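Local coordinates for protein fructose 1-phosphate kinase (Staphylococcus aureus, PDB 2JG5) that probably uses ATP to phosphorylate fructose 1-phosphate, and perhaps tagatose 6-phosphate, as a sugar kinase of the PfkB (ribokinase-like) family, at residues V5-S10 / D142-I147; S10-I15 / Y32-G37; V14-D19 / K92-Q97; E82-T87 / H107-Q112. All blocks are in the same frame, centred on the assembly; numbering follows the deposited sequence.

How the interactions relate
The four contacts run from the core of the ribokinase-like domain out to the small sheet that forms the lid in this family. Interaction 1 lies beside the central parallel sheet, its centre about 12 Å from that of the chain. Ser10 ends its first segment and begins interaction 2, where the chain enters the lid. Interactions 2 and 3 share Val14 and Ile15, use opposite edges of strand 10-16, and have centres about 14 Å apart; both reach the second subunit. The centres of interactions 4 and 1 are about 13 Å apart, and the two meet where Pro9 O approaches Thr87 CG2 at 3.3 Å. In PfkB kinases the sugar site generally lies between lid and core.

Interaction 1: residues V5-S10 / D142-I147; sequences VTFNPS and DAYAQI
A buried, wholly apolar packing of strand end against helix joins Phe7, just beyond strand 2-6, to the first turn of helix 143-154, on one side of the central parallel sheet of the ribokinase-like domain. No hydrogen bond crosses it; the Phe7 ring does most of the work. Its CG is anti to the carbonyl carbon (chi1 -58°), which sends the ring out toward the helix. There its CE1 edge is directed at the face of Tyr144 in an offset edge-to-face pair, the centroids 5.7 Å apart and the planes at 88°. The closest atoms of the pair are Phe7 CE1 and Tyr144 CE2, at 3.7 Å.

One turn further along the helix, Ile147 meets the same phenylalanine from the opposite direction. Its CD1 lies at the ring edge, near the ring plane, 3.6 Å from Phe7 CZ. A long branched side chain suits this place because its terminal methyl can span the gap from the helix backbone. Ala143 comes near with only a methyl, CB lying 4.2 Å from Phe7 CZ, and its small size lets the broad ring approach the helix. Val5 adds a looser touch, its CG1 4.5 Å from Ile147 CD1. Tyr144 combines an apolar ring with a polar end: its OH is hydrogen-bonded to Gly133 O, so the hydroxyl is satisfied although the residue is buried.

Val131 of the adjacent strand 128-132 packs against Val5, Phe7, Tyr144 and Ile147 alike, while helix 110-120 reaches Phe7 through Leu116 and Ala143 through Phe113.

Interaction 2: residues S10-I15 / Y32-G37; sequences SIDYVI and YKFAGG
Val14 CB sits over one face of the Tyr32 ring and Asp12 CB over one face of the Phe34 ring, both as CH-pi contacts with the carbon 3.8 Å from the ring centroid. The two rings meet edge to edge, CD2 beside CD2. They belong to a beta hairpin, strands 10-16 and 25-36, in the lid sheet of this PfkB kinase. Tyr32 and Phe34 both hold CG between the backbone N and the carbonyl carbon (chi1 66° and 54°), which lays each ring across to the partner strand. Val14 suits its place by its branching: CG2 reaches both rings, touching CE2 of each.

The antiparallel ladder has three hydrogen-bonded pairs, Ser10-Gly36, Asp12-Phe34 and Val14-Tyr32; Asp12 N to Phe34 O, at 2.9 Å, is nearly straight. On the other face, the aliphatic part of Lys33 packs on Ile11 and Tyr13, while its NZ forms a salt bridge with Asp86 of the second subunit. Tyr13 OH likewise bonds Ile89 O of that subunit.

Gly36, without a side chain, leaves space for the Asp12 carboxylate, whose OD2 lies 3.2 Å from Gly36 CA, while OD1 accepts a 2.7 Å hydrogen bond from Ser10 OG.

Interaction 3: residues V14-D19 / K92-Q97; sequences VIFTND and KLKTGQ
Residues 14-16 of strand 10-16 and 92-94 of strand 88-94 run parallel, the axes of these short pieces 4.8 Å apart at closest approach and inclined by 22°, and pair Val14 with Lys92, Ile15 with Leu93 and Phe16 with Lys94. They form the middle of the four-stranded lid sheet found in this branch of the ribokinase-like fold. Ile15 takes part through both its backbone polar groups: its N donates to Lys92 O, and its O accepts from Lys94 N at 2.8 Å. Beyond it, Thr17 N reaches Lys94 O over a longer 3.3 Å, with the donor standing above the carbonyl plane.

The Lys94 chain runs alongside the Phe16 ring. Lys94 CB is over one face of the ring, 4.3 Å from its centroid, and the chain's bend at chi3 (71°) brings NZ back to the far end of the ring, 3.2 Å from Phe16 CZ. A long aliphatic chain ending in an amine suits this partly exposed spot, since its methylenes can cover the aromatic ring, and its CD also touches Val14 CG1.

Ile15 and Leu93 make an apolar contact on the other face: CD1 of the isoleucine and CD2 of the leucine meet at 4.0 Å. Ile101 of the second subunit packs on Ile15, so a branched hydrocarbon is apt there. Lys92 packs its CG near Val14 CG2, then turns its amine away to a salt bridge with Glu100.

Further along, Thr95 adds a side-chain bond to the backbone pairing: OG1 donates to Thr17 O at 2.9 Å, and CG2 rests 3.4 Å from Asp19 N.

Interaction 4: residues E82-T87 / H107-Q112; sequences EVDEDT and HITSTQ
A water joins the two segments, accepting from Asp84 N at 2.8 Å and donating to both His107 O and Gln112 OE1, each at 2.7 Å. It thus ties together two backbone groups and a side-chain amide that do not bond one another directly. Gln112 is the versatile partner. Besides the water, its OE1 takes Thr109 N, the donor lying above the carbonyl plane, while NE2 gives a weak hydrogen bond to Asp84 OD2 at 3.3 Å. The amide and carboxylate planes stand 67° apart. Glutamine suits this buried place because one flat group offers a donor and an acceptor, here used in different directions.

Thr109 and Gln112 form a capping box at the start of helix 110-120: Thr109 OG1 accepts from Gln112 N at 3.1 Å, and the return bond is the one from Thr109 N to OE1. The residue that caps the helix thereby also helps to orient the amide facing the loop between strands 77-82 and 88-94.

From that loop Val83 supplies the apolar part, CG1 lying 4.0 Å from Ile108 CG1 and also against Gln112 OE1; Phe58 of strand 58-59 packs on both Val83 and Ile108. At the exposed end Glu85 extends beyond CG to reach the backbone of His107, whose N donates to OE1 at 3.1 Å, approaching from above the carboxylate plane (72° out of it).

Interaction 1: residues V5-S10 / D142-I147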
loop_
_atom_site.group_PDB
_atom_site.type_symbol
_atom_site.label_atom_id
_atom_site.label_comp_id
_atom_site.label_asym_id
_atom_site.label_seq_id
_atom_site.Cartn_x
_atom_site.Cartn_y
_atom_site.Cartn_z
ATOM N N VAL A 5 -8.305 21.619 3.514
ATOM C CA VAL A 5 -7.143 21.208 4.300
ATOM C C VAL A 5 -7.415 19.788 4.826
ATOM O O VAL A 5 -8.433 19.546 5.460
ATOM C CB VAL A 5 -6.844 22.202 5.446
ATOM C CG1 VAL A 5 -5.564 21.820 6.197
ATOM C CG2 VAL A 5 -6.735 23.651 4.912
ATOM N N THR A 6 -6.520 18.857 4.495
ATOM C CA THR A 6 -6.546 17.489 4.989
ATOM C C THR A 6 -5.178 17.244 5.650
ATOM O O THR A 6 -4.158 17.163 4.980
ATOM C CB THR A 6 -6.808 16.444 3.838
ATOM O OG1 THR A 6 -8.030 16.753 3.145
ATOM C CG2 THR A 6 -6.914 15.047 4.371
ATOM N N PHE A 7 -5.172 17.158 6.976
ATOM C CA PHE A 7 -3.958 16.900 7.748
ATOM C C PHE A 7 -3.356 15.514 7.529
ATOM O O PHE A 7 -2.137 15.360 7.530
ATOM C CB PHE A 7 -4.247 17.043 9.237
ATOM C CG PHE A 7 -4.765 18.376 9.633
ATOM C CD1 PHE A 7 -5.881 18.475 10.454
ATOM C CD2 PHE A 7 -4.135 19.540 9.207
ATOM C CE1 PHE A 7 -6.363 19.712 10.843
ATOM C CE2 PHE A 7 -4.603 20.773 9.591
ATOM C CZ PHE A 7 -5.725 20.865 10.410
ATOM N N ASN A 8 -4.219 14.513 7.363
ATOM C CA ASN A 8 -3.795 13.134 7.281
ATOM C C ASN A 8 -4.455 12.406 6.083
ATOM O O ASN A 8 -5.161 11.413 6.260
ATOM C CB ASN A 8 -4.112 12.429 8.619
ATOM C CG ASN A 8 -3.477 11.054 8.735
ATOM O OD1 ASN A 8 -2.605 10.694 7.949
ATOM N ND2 ASN A 8 -3.920 10.277 9.717
ATOM N N PRO A 9 -4.223 12.900 4.854
ATOM C CA PRO A 9 -4.838 12.265 3.687
ATOM C C PRO A 9 -4.443 10.794 3.523
ATOM O O PRO A 9 -3.465 10.322 4.120
ATOM C CB PRO A 9 -4.278 13.083 2.521
ATOM C CG PRO A 9 -3.037 13.711 3.059
ATOM C CD PRO A 9 -3.370 14.038 4.461
ATOM N N SER A 10 -5.182 10.074 2.697
ATOM C CA SER A 10 -4.953 8.647 2.608
ATOM C C SER A 10 -5.036 8.109 1.209
ATOM O O SER A 10 -5.737 8.649 0.353
ATOM C CB SER A 10 -5.976 7.904 3.466
ATOM O OG SER A 10 -7.280 8.302 3.110
ATOM N N ASP A 142 -4.318 21.847 18.947
ATOM C CA ASP A 142 -5.125 23.037 18.673
ATOM C C ASP A 142 -4.931 23.541 17.238
ATOM O O ASP A 142 -5.100 24.731 16.972
ATOM C CB ASP A 142 -4.836 24.145 19.689
ATOM C CG ASP A 142 -3.485 24.860 19.450
ATOM O OD1 ASP A 142 -3.332 25.989 19.977
ATOM O OD2 ASP A 142 -2.586 24.314 18.759
ATOM N N ALA A 143 -4.592 22.628 16.323
ATOM C CA ALA A 143 -4.333 22.948 14.918
ATOM C C ALA A 143 -5.494 23.663 14.221
ATOM O O ALA A 143 -5.267 24.549 13.398
ATOM C CB ALA A 143 -3.958 21.707 14.158
ATOM N N TYR A 144 -6.730 23.285 14.551
ATOM C CA TYR A 144 -7.912 23.956 13.994
ATOM C C TYR A 144 -7.915 25.436 14.356
ATOM O O TYR A 144 -8.122 26.295 13.487
ATOM C CB TYR A 144 -9.218 23.272 14.437
ATOM C CG TYR A 144 -9.650 22.177 13.490
ATOM C CD1 TYR A 144 -10.543 22.446 12.451
ATOM C CD2 TYR A 144 -9.153 20.875 13.612
ATOM C CE1 TYR A 144 -10.938 21.450 11.560
ATOM C CE2 TYR A 144 -9.537 19.877 12.726
ATOM C CZ TYR A 144 -10.426 20.182 11.697
ATOM O OH TYR A 144 -10.821 19.212 10.810
ATOM N N ALA A 145 -7.655 25.720 15.628
ATOM C CA ALA A 145 -7.650 27.075 16.146
ATOM C C ALA A 145 -6.524 27.915 15.557
ATOM O O ALA A 145 -6.692 29.110 15.344
ATOM C CB ALA A 145 -7.536 27.056 17.673
ATOM N N GLN A 146 -5.376 27.288 15.335
ATOM C CA GLN A 146 -4.201 27.960 14.781
ATOM C C GLN A 146 -4.448 28.389 13.334
ATOM O O GLN A 146 -3.956 29.424 12.883
ATOM C CB GLN A 146 -2.962 27.062 14.871
ATOM C CG GLN A 146 -2.491 26.738 16.304
ATOM C CD GLN A 146 -1.031 26.273 16.348
ATOM O OE1 GLN A 146 -0.253 26.554 15.433
ATOM N NE2 GLN A 146 -0.661 25.559 17.407
ATOM N N ILE A 147 -5.234 27.589 12.619
ATOM C CA ILE A 147 -5.672 27.945 11.282
ATOM C C ILE A 147 -6.745 29.037 11.403
ATOM O O ILE A 147 -6.616 30.117 10.805
ATOM C CB ILE A 147 -6.146 26.683 10.497
ATOM C CG1 ILE A 147 -4.928 25.895 9.999
ATOM C CG2 ILE A 147 -7.072 27.057 9.332
ATOM C CD1 ILE A 147 -5.177 24.401 9.811
#

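Interaction 2: residues S10-I15 / Y32-G37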
loop_
_atom_site.group_PDB
_atom_site.type_symbol
_atom_site.label_atom_id
_atom_site.label_comp_id
_atom_site.label_asym_id
_atom_site.label_seq_id
_atom_site.Cartn_x
_atom_site.Cartn_y
_atom_site.Cartn_z
ATOM N N SER A 10 -5.182 10.074 2.697
ATOM C CA SER A 10 -4.953 8.647 2.608
ATOM C C SER A 10 -5.036 8.109 1.209
ATOM O O SER A 10 -5.737 8.649 0.353
ATOM C CB SER A 10 -5.976 7.904 3.466
ATOM O OG SER A 10 -7.280 8.302 3.110
ATOM N N ILE A 11 -4.301 7.033 0.977
ATOM C CA ILE A 11 -4.700 6.113 -0.060
ATOM C C ILE A 11 -5.710 5.182 0.602
ATOM O O ILE A 11 -5.459 4.597 1.667
ATOM C CB ILE A 11 -3.519 5.341 -0.675
ATOM C CG1 ILE A 11 -2.492 6.325 -1.221
ATOM C CG2 ILE A 11 -4.006 4.408 -1.809
ATOM C CD1 ILE A 11 -1.223 5.688 -1.720
ATOM N N ASP A 12 -6.879 5.098 -0.007
ATOM C CA ASP A 12 -7.861 4.135 0.412
ATOM C C ASP A 12 -7.685 2.892 -0.459
ATOM O O ASP A 12 -8.137 2.832 -1.594
ATOM C CB ASP A 12 -9.257 4.741 0.337
ATOM C CG ASP A 12 -9.404 5.974 1.231
ATOM O OD1 ASP A 12 -8.554 6.169 2.123
ATOM O OD2 ASP A 12 -10.372 6.745 1.052
ATOM N N TYR A 13 -6.972 1.918 0.093
ATOM C CA TYR A 13 -6.721 0.657 -0.580
ATOM C C TYR A 13 -7.927 -0.280 -0.403
ATOM O O TYR A 13 -8.097 -0.923 0.636
ATOM C CB TYR A 13 -5.419 0.052 -0.049
ATOM C CG TYR A 13 -4.944 -1.197 -0.754
ATOM C CD1 TYR A 13 -5.296 -1.459 -2.081
ATOM C CD2 TYR A 13 -4.118 -2.107 -0.098
ATOM C CE1 TYR A 13 -4.852 -2.608 -2.725
ATOM C CE2 TYR A 13 -3.666 -3.266 -0.734
ATOM C CZ TYR A 13 -4.037 -3.507 -2.046
ATOM O OH TYR A 13 -3.586 -4.628 -2.686
ATOM N N VAL A 14 -8.771 -0.325 -1.429
ATOM C CA VAL A 14 -9.988 -1.116 -1.384
ATOM C C VAL A 14 -9.707 -2.528 -1.904
ATOM O O VAL A 14 -9.194 -2.697 -3.006
ATOM C CB VAL A 14 -11.140 -0.451 -2.168
ATOM C CG1 VAL A 14 -12.370 -1.332 -2.142
ATOM C CG2 VAL A 14 -11.471 0.920 -1.580
ATOM N N ILE A 15 -10.031 -3.528 -1.085
ATOM C CA ILE A 15 -9.732 -4.917 -1.394
ATOM C C ILE A 15 -11.008 -5.746 -1.363
ATOM O O ILE A 15 -11.695 -5.824 -0.336
ATOM C CB ILE A 15 -8.689 -5.523 -0.413
ATOM C CG1 ILE A 15 -7.427 -4.649 -0.343
ATOM C CG2 ILE A 15 -8.338 -6.951 -0.831
ATOM C CD1 ILE A 15 -6.474 -5.020 0.780
ATOM N N TYR A 32 -8.614 -1.869 -5.675
ATOM C CA TYR A 32 -8.412 -0.595 -6.319
ATOM C C TYR A 32 -8.055 0.430 -5.265
ATOM O O TYR A 32 -8.101 0.141 -4.070
ATOM C CB TYR A 32 -9.612 -0.184 -7.187
ATOM C CG TYR A 32 -10.883 0.089 -6.433
ATOM C CD1 TYR A 32 -11.979 -0.772 -6.535
ATOM C CD2 TYR A 32 -11.005 1.228 -5.629
ATOM C CE1 TYR A 32 -13.172 -0.497 -5.844
ATOM C CE2 TYR A 32 -12.179 1.501 -4.931
ATOM C CZ TYR A 32 -13.256 0.640 -5.036
ATOM O OH TYR A 32 -14.411 0.932 -4.335
ATOM N N LYS A 33 -7.681 1.618 -5.722
ATOM C CA LYS A 33 -7.120 2.635 -4.855
ATOM C C LYS A 33 -7.693 3.971 -5.216
ATOM O O LYS A 33 -7.889 4.264 -6.394
ATOM C CB LYS A 33 -5.608 2.726 -5.071
ATOM C CG LYS A 33 -4.817 1.540 -4.611
ATOM C CD LYS A 33 -3.330 1.831 -4.759
ATOM C CE LYS A 33 -2.536 0.577 -4.689
ATOM N NZ LYS A 33 -2.792 -0.254 -5.896
ATOM N N PHE A 34 -7.944 4.796 -4.209
ATOM C CA PHE A 34 -8.211 6.210 -4.464
ATOM C C PHE A 34 -7.642 7.157 -3.402
ATOM O O PHE A 34 -7.207 6.726 -2.341
ATOM C CB PHE A 34 -9.704 6.462 -4.719
ATOM C CG PHE A 34 -10.617 5.948 -3.636
ATOM C CD1 PHE A 34 -10.943 6.752 -2.540
ATOM C CD2 PHE A 34 -11.204 4.689 -3.743
ATOM C CE1 PHE A 34 -11.825 6.300 -1.540
ATOM C CE2 PHE A 34 -12.084 4.224 -2.758
ATOM C CZ PHE A 34 -12.393 5.029 -1.644
ATOM N N ALA A 35 -7.620 8.447 -3.714
ATOM C CA ALA A 35 -7.206 9.450 -2.757
ATOM C C ALA A 35 -8.356 9.710 -1.788
ATOM O O ALA A 35 -9.412 10.211 -2.181
ATOM C CB ALA A 35 -6.802 10.723 -3.476
ATOM N N GLY A 36 -8.153 9.353 -0.524
ATOM C CA GLY A 36 -9.135 9.629 0.521
ATOM C C GLY A 36 -8.703 10.685 1.518
ATOM O O GLY A 36 -7.561 11.136 1.517
ATOM N N GLY A 37 -9.633 11.052 2.394
ATOM C CA GLY A 37 -9.447 12.125 3.351
ATOM C C GLY A 37 -10.589 13.095 3.180
ATOM O O GLY A 37 -11.098 13.274 2.071
#

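Interaction 3: residues V14-D19 / K92-Q97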
loop_
_atom_site.group_PDB
_atom_site.type_symbol
_atom_site.label_atom_id
_atom_site.label_comp_id
_atom_site.label_asym_id
_atom_site.label_seq_id
_atom_site.Cartn_x
_atom_site.Cartn_y
_atom_site.Cartn_z
ATOM N N VAL A 14 -8.771 -0.325 -1.429
ATOM C CA VAL A 14 -9.988 -1.116 -1.384
ATOM C C VAL A 14 -9.707 -2.528 -1.904
ATOM O O VAL A 14 -9.194 -2.697 -3.006
ATOM C CB VAL A 14 -11.140 -0.451 -2.168
ATOM C CG1 VAL A 14 -12.370 -1.332 -2.142
ATOM C CG2 VAL A 14 -11.471 0.920 -1.580
ATOM N N ILE A 15 -10.031 -3.528 -1.085
ATOM C CA ILE A 15 -9.732 -4.917 -1.394
ATOM C C ILE A 15 -11.008 -5.746 -1.363
ATOM O O ILE A 15 -11.695 -5.824 -0.336
ATOM C CB ILE A 15 -8.689 -5.523 -0.413
ATOM C CG1 ILE A 15 -7.427 -4.649 -0.343
ATOM C CG2 ILE A 15 -8.338 -6.951 -0.831
ATOM C CD1 ILE A 15 -6.474 -5.020 0.780
ATOM N N PHE A 16 -11.334 -6.343 -2.504
ATOM C CA PHE A 16 -12.452 -7.250 -2.578
ATOM C C PHE A 16 -11.916 -8.641 -2.373
ATOM O O PHE A 16 -10.958 -9.051 -3.047
ATOM C CB PHE A 16 -13.164 -7.149 -3.928
ATOM C CG PHE A 16 -13.925 -5.867 -4.117
ATOM C CD1 PHE A 16 -13.255 -4.680 -4.420
ATOM C CD2 PHE A 16 -15.306 -5.844 -3.998
ATOM C CE1 PHE A 16 -13.957 -3.492 -4.591
ATOM C CE2 PHE A 16 -16.017 -4.656 -4.168
ATOM C CZ PHE A 16 -15.340 -3.479 -4.470
ATOM N N THR A 17 -12.539 -9.357 -1.435
ATOM C CA THR A 17 -12.175 -10.735 -1.118
ATOM C C THR A 17 -13.340 -11.425 -0.434
ATOM O O THR A 17 -14.001 -10.836 0.429
ATOM C CB THR A 17 -10.869 -10.811 -0.260
ATOM O OG1 THR A 17 -10.344 -12.143 -0.288
ATOM C CG2 THR A 17 -11.095 -10.347 1.183
ATOM N N ASN A 18 -13.593 -12.667 -0.838
ATOM C CA ASN A 18 -14.710 -13.465 -0.331
ATOM C C ASN A 18 -14.337 -14.326 0.880
ATOM O O ASN A 18 -13.211 -14.811 0.969
ATOM C CB ASN A 18 -15.243 -14.361 -1.455
ATOM C CG ASN A 18 -16.538 -15.028 -1.091
ATOM O OD1 ASN A 18 -16.575 -16.229 -0.801
ATOM N ND2 ASN A 18 -17.616 -14.255 -1.083
ATOM N N ASP A 19 -15.306 -14.537 1.781
ATOM C CA ASP A 19 -15.138 -15.361 2.995
ATOM C C ASP A 19 -13.850 -14.951 3.755
ATOM O O ASP A 19 -12.939 -15.767 3.932
ATOM C CB ASP A 19 -15.110 -16.879 2.666
ATOM C CG ASP A 19 -16.516 -17.523 2.543
ATOM O OD1 ASP A 19 -17.377 -17.354 3.443
ATOM O OD2 ASP A 19 -16.750 -18.253 1.548
ATOM N N LYS A 92 -9.643 -0.998 3.224
ATOM C CA LYS A 92 -11.079 -1.250 3.262
ATOM C C LYS A 92 -11.333 -2.649 2.715
ATOM O O LYS A 92 -11.146 -2.887 1.519
ATOM C CB LYS A 92 -11.839 -0.215 2.408
ATOM C CG LYS A 92 -11.300 1.232 2.471
ATOM C CD LYS A 92 -11.490 1.857 3.848
ATOM C CE LYS A 92 -10.576 3.074 4.068
ATOM N NZ LYS A 92 -10.886 3.813 5.344
ATOM N N LEU A 93 -11.738 -3.573 3.585
ATOM C CA LEU A 93 -12.000 -4.962 3.182
ATOM C C LEU A 93 -13.466 -5.189 2.848
ATOM O O LEU A 93 -14.343 -5.186 3.727
ATOM C CB LEU A 93 -11.549 -5.958 4.254
ATOM C CG LEU A 93 -10.085 -5.960 4.692
ATOM C CD1 LEU A 93 -9.876 -7.004 5.770
ATOM C CD2 LEU A 93 -9.144 -6.201 3.513
ATOM N N LYS A 94 -13.727 -5.393 1.565
ATOM C CA LYS A 94 -15.088 -5.603 1.114
ATOM C C LYS A 94 -15.354 -7.083 0.846
ATOM O O LYS A 94 -15.000 -7.607 -0.213
ATOM C CB LYS A 94 -15.396 -4.726 -0.105
ATOM C CG LYS A 94 -15.185 -3.218 0.137
ATOM C CD LYS A 94 -15.609 -2.374 -1.059
ATOM C CE LYS A 94 -17.125 -2.347 -1.240
ATOM N NZ LYS A 94 -17.520 -1.984 -2.642
ATOM N N THR A 95 -15.942 -7.748 1.842
ATOM C CA THR A 95 -16.487 -9.100 1.703
ATOM C C THR A 95 -18.001 -8.956 1.637
ATOM O O THR A 95 -18.513 -8.156 0.856
ATOM C CB THR A 95 -16.112 -10.008 2.902
ATOM O OG1 THR A 95 -14.702 -9.942 3.137
ATOM C CG2 THR A 95 -16.520 -11.473 2.639
ATOM N N GLY A 96 -18.709 -9.733 2.450
ATOM C CA GLY A 96 -20.110 -9.466 2.753
ATOM C C GLY A 96 -20.155 -8.365 3.800
ATOM O O GLY A 96 -21.098 -7.580 3.856
ATOM N N GLN A 97 -19.125 -8.317 4.635
ATOM C CA GLN A 97 -18.983 -7.262 5.627
ATOM C C GLN A 97 -18.024 -6.172 5.130
ATOM O O GLN A 97 -17.206 -6.411 4.237
ATOM C CB GLN A 97 -18.506 -7.845 6.965
ATOM C CG GLN A 97 -19.590 -8.598 7.758
ATOM C CD GLN A 97 -19.595 -10.094 7.500
ATOM O OE1 GLN A 97 -18.553 -10.750 7.549
ATOM N NE2 GLN A 97 -20.778 -10.646 7.243
#

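Interaction 4: residues E82-T87 / H107-Q112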
loop_
_atom_site.group_PDB
_atom_site.type_symbol
_atom_site.label_atom_id
_atom_site.label_comp_id
_atom_site.label_asym_id
_atom_site.label_seq_id
_atom_site.Cartn_x
_atom_site.Cartn_y
_atom_site.Cartn_z
ATOM N N GLU A 82 5.274 18.863 1.815
ATOM C CA GLU A 82 6.049 17.620 1.785
ATOM C C GLU A 82 6.511 17.283 3.191
ATOM O O GLU A 82 7.212 18.074 3.842
ATOM C CB GLU A 82 7.249 17.724 0.825
ATOM C CG GLU A 82 7.966 16.381 0.516
ATOM C CD GLU A 82 9.354 16.566 -0.088
ATOM O OE1 GLU A 82 9.491 16.431 -1.325
ATOM O OE2 GLU A 82 10.314 16.856 0.663
ATOM N N VAL A 83 6.085 16.123 3.670
ATOM C CA VAL A 83 6.576 15.592 4.939
ATOM C C VAL A 83 7.544 14.421 4.675
ATOM O O VAL A 83 7.585 13.881 3.568
ATOM C CB VAL A 83 5.413 15.227 5.916
ATOM C CG1 VAL A 83 4.539 16.452 6.166
ATOM C CG2 VAL A 83 4.558 14.112 5.362
ATOM N N ASP A 84 8.324 14.056 5.694
ATOM C CA ASP A 84 9.451 13.131 5.560
ATOM C C ASP A 84 9.057 11.646 5.663
ATOM O O ASP A 84 9.883 10.761 5.438
ATOM C CB ASP A 84 10.521 13.455 6.615
ATOM C CG ASP A 84 10.953 14.911 6.587
ATOM O OD1 ASP A 84 11.113 15.459 5.474
ATOM O OD2 ASP A 84 11.140 15.504 7.682
ATOM N N GLU A 85 7.802 11.381 6.004
ATOM C CA GLU A 85 7.299 10.005 6.042
ATOM C C GLU A 85 6.115 9.801 5.086
ATOM O O GLU A 85 5.487 10.768 4.634
ATOM C CB GLU A 85 6.901 9.614 7.472
ATOM C CG GLU A 85 8.061 9.593 8.453
ATOM C CD GLU A 85 7.693 8.988 9.785
ATOM O OE1 GLU A 85 6.537 8.546 9.961
ATOM O OE2 GLU A 85 8.571 8.963 10.665
ATOM N N ASP A 86 5.806 8.535 4.809
ATOM C CA ASP A 86 4.770 8.178 3.846
ATOM C C ASP A 86 3.355 8.563 4.250
ATOM O O ASP A 86 2.922 8.315 5.382
ATOM C CB ASP A 86 4.824 6.685 3.537
ATOM C CG ASP A 86 6.024 6.311 2.695
ATOM O OD1 ASP A 86 6.747 7.213 2.221
ATOM O OD2 ASP A 86 6.250 5.108 2.507
ATOM N N THR A 87 2.643 9.163 3.300
ATOM C CA THR A 87 1.202 9.366 3.403
ATOM C C THR A 87 0.594 8.001 3.710
ATOM O O THR A 87 1.053 6.982 3.178
ATOM C CB THR A 87 0.637 9.959 2.098
ATOM O OG1 THR A 87 1.055 11.327 1.980
ATOM C CG2 THR A 87 -0.877 9.908 2.077
ATOM N N HIS A 107 4.778 11.026 10.526
ATOM C CA HIS A 107 5.209 12.025 11.487
ATOM C C HIS A 107 5.358 13.348 10.772
ATOM O O HIS A 107 6.033 13.449 9.740
ATOM C CB HIS A 107 6.525 11.659 12.177
ATOM C CG HIS A 107 7.007 12.715 13.123
ATOM N ND1 HIS A 107 6.449 12.909 14.370
ATOM C CD2 HIS A 107 7.979 13.651 12.996
ATOM C CE1 HIS A 107 7.063 13.914 14.974
ATOM N NE2 HIS A 107 7.993 14.383 14.159
ATOM N N ILE A 108 4.711 14.358 11.337
ATOM C CA ILE A 108 4.740 15.707 10.796
ATOM C C ILE A 108 5.427 16.612 11.811
ATOM O O ILE A 108 4.965 16.734 12.962
ATOM C CB ILE A 108 3.301 16.216 10.469
ATOM C CG1 ILE A 108 2.618 15.261 9.480
ATOM C CG2 ILE A 108 3.341 17.644 9.907
ATOM C CD1 ILE A 108 1.127 15.155 9.634
ATOM N N THR A 109 6.530 17.229 11.379
ATOM C CA THR A 109 7.326 18.137 12.217
ATOM C C THR A 109 6.583 19.455 12.440
ATOM O O THR A 109 5.604 19.741 11.761
ATOM C CB THR A 109 8.688 18.456 11.556
ATOM O OG1 THR A 109 8.465 19.174 10.336
ATOM C CG2 THR A 109 9.481 17.172 11.260
ATOM N N SER A 110 7.067 20.264 13.377
ATOM C CA SER A 110 6.452 21.558 13.681
ATOM C C SER A 110 6.706 22.549 12.559
ATOM O O SER A 110 5.843 23.357 12.227
ATOM C CB SER A 110 6.998 22.108 14.991
ATOM O OG SER A 110 6.652 21.259 16.061
ATOM N N THR A 111 7.897 22.448 11.976
ATOM C CA THR A 111 8.324 23.239 10.830
ATOM C C THR A 111 7.414 23.043 9.610
ATOM O O THR A 111 7.078 24.009 8.898
ATOM C CB THR A 111 9.798 22.893 10.504
ATOM O OG1 THR A 111 10.653 23.608 11.403
ATOM C CG2 THR A 111 10.170 23.232 9.071
ATOM N N GLN A 112 7.029 21.788 9.372
ATOM C CA GLN A 112 6.112 21.449 8.298
ATOM C C GLN A 112 4.707 21.984 8.549
ATOM O O GLN A 112 4.083 22.534 7.641
ATOM C CB GLN A 112 6.101 19.944 8.075
ATOM C CG GLN A 112 7.259 19.496 7.199
ATOM C CD GLN A 112 7.770 18.110 7.520
ATOM O OE1 GLN A 112 7.163 17.359 8.292
ATOM N NE2 GLN A 112 8.909 17.760 6.924
HETATM O O HOH W 1 7.914 14.815 8.344
#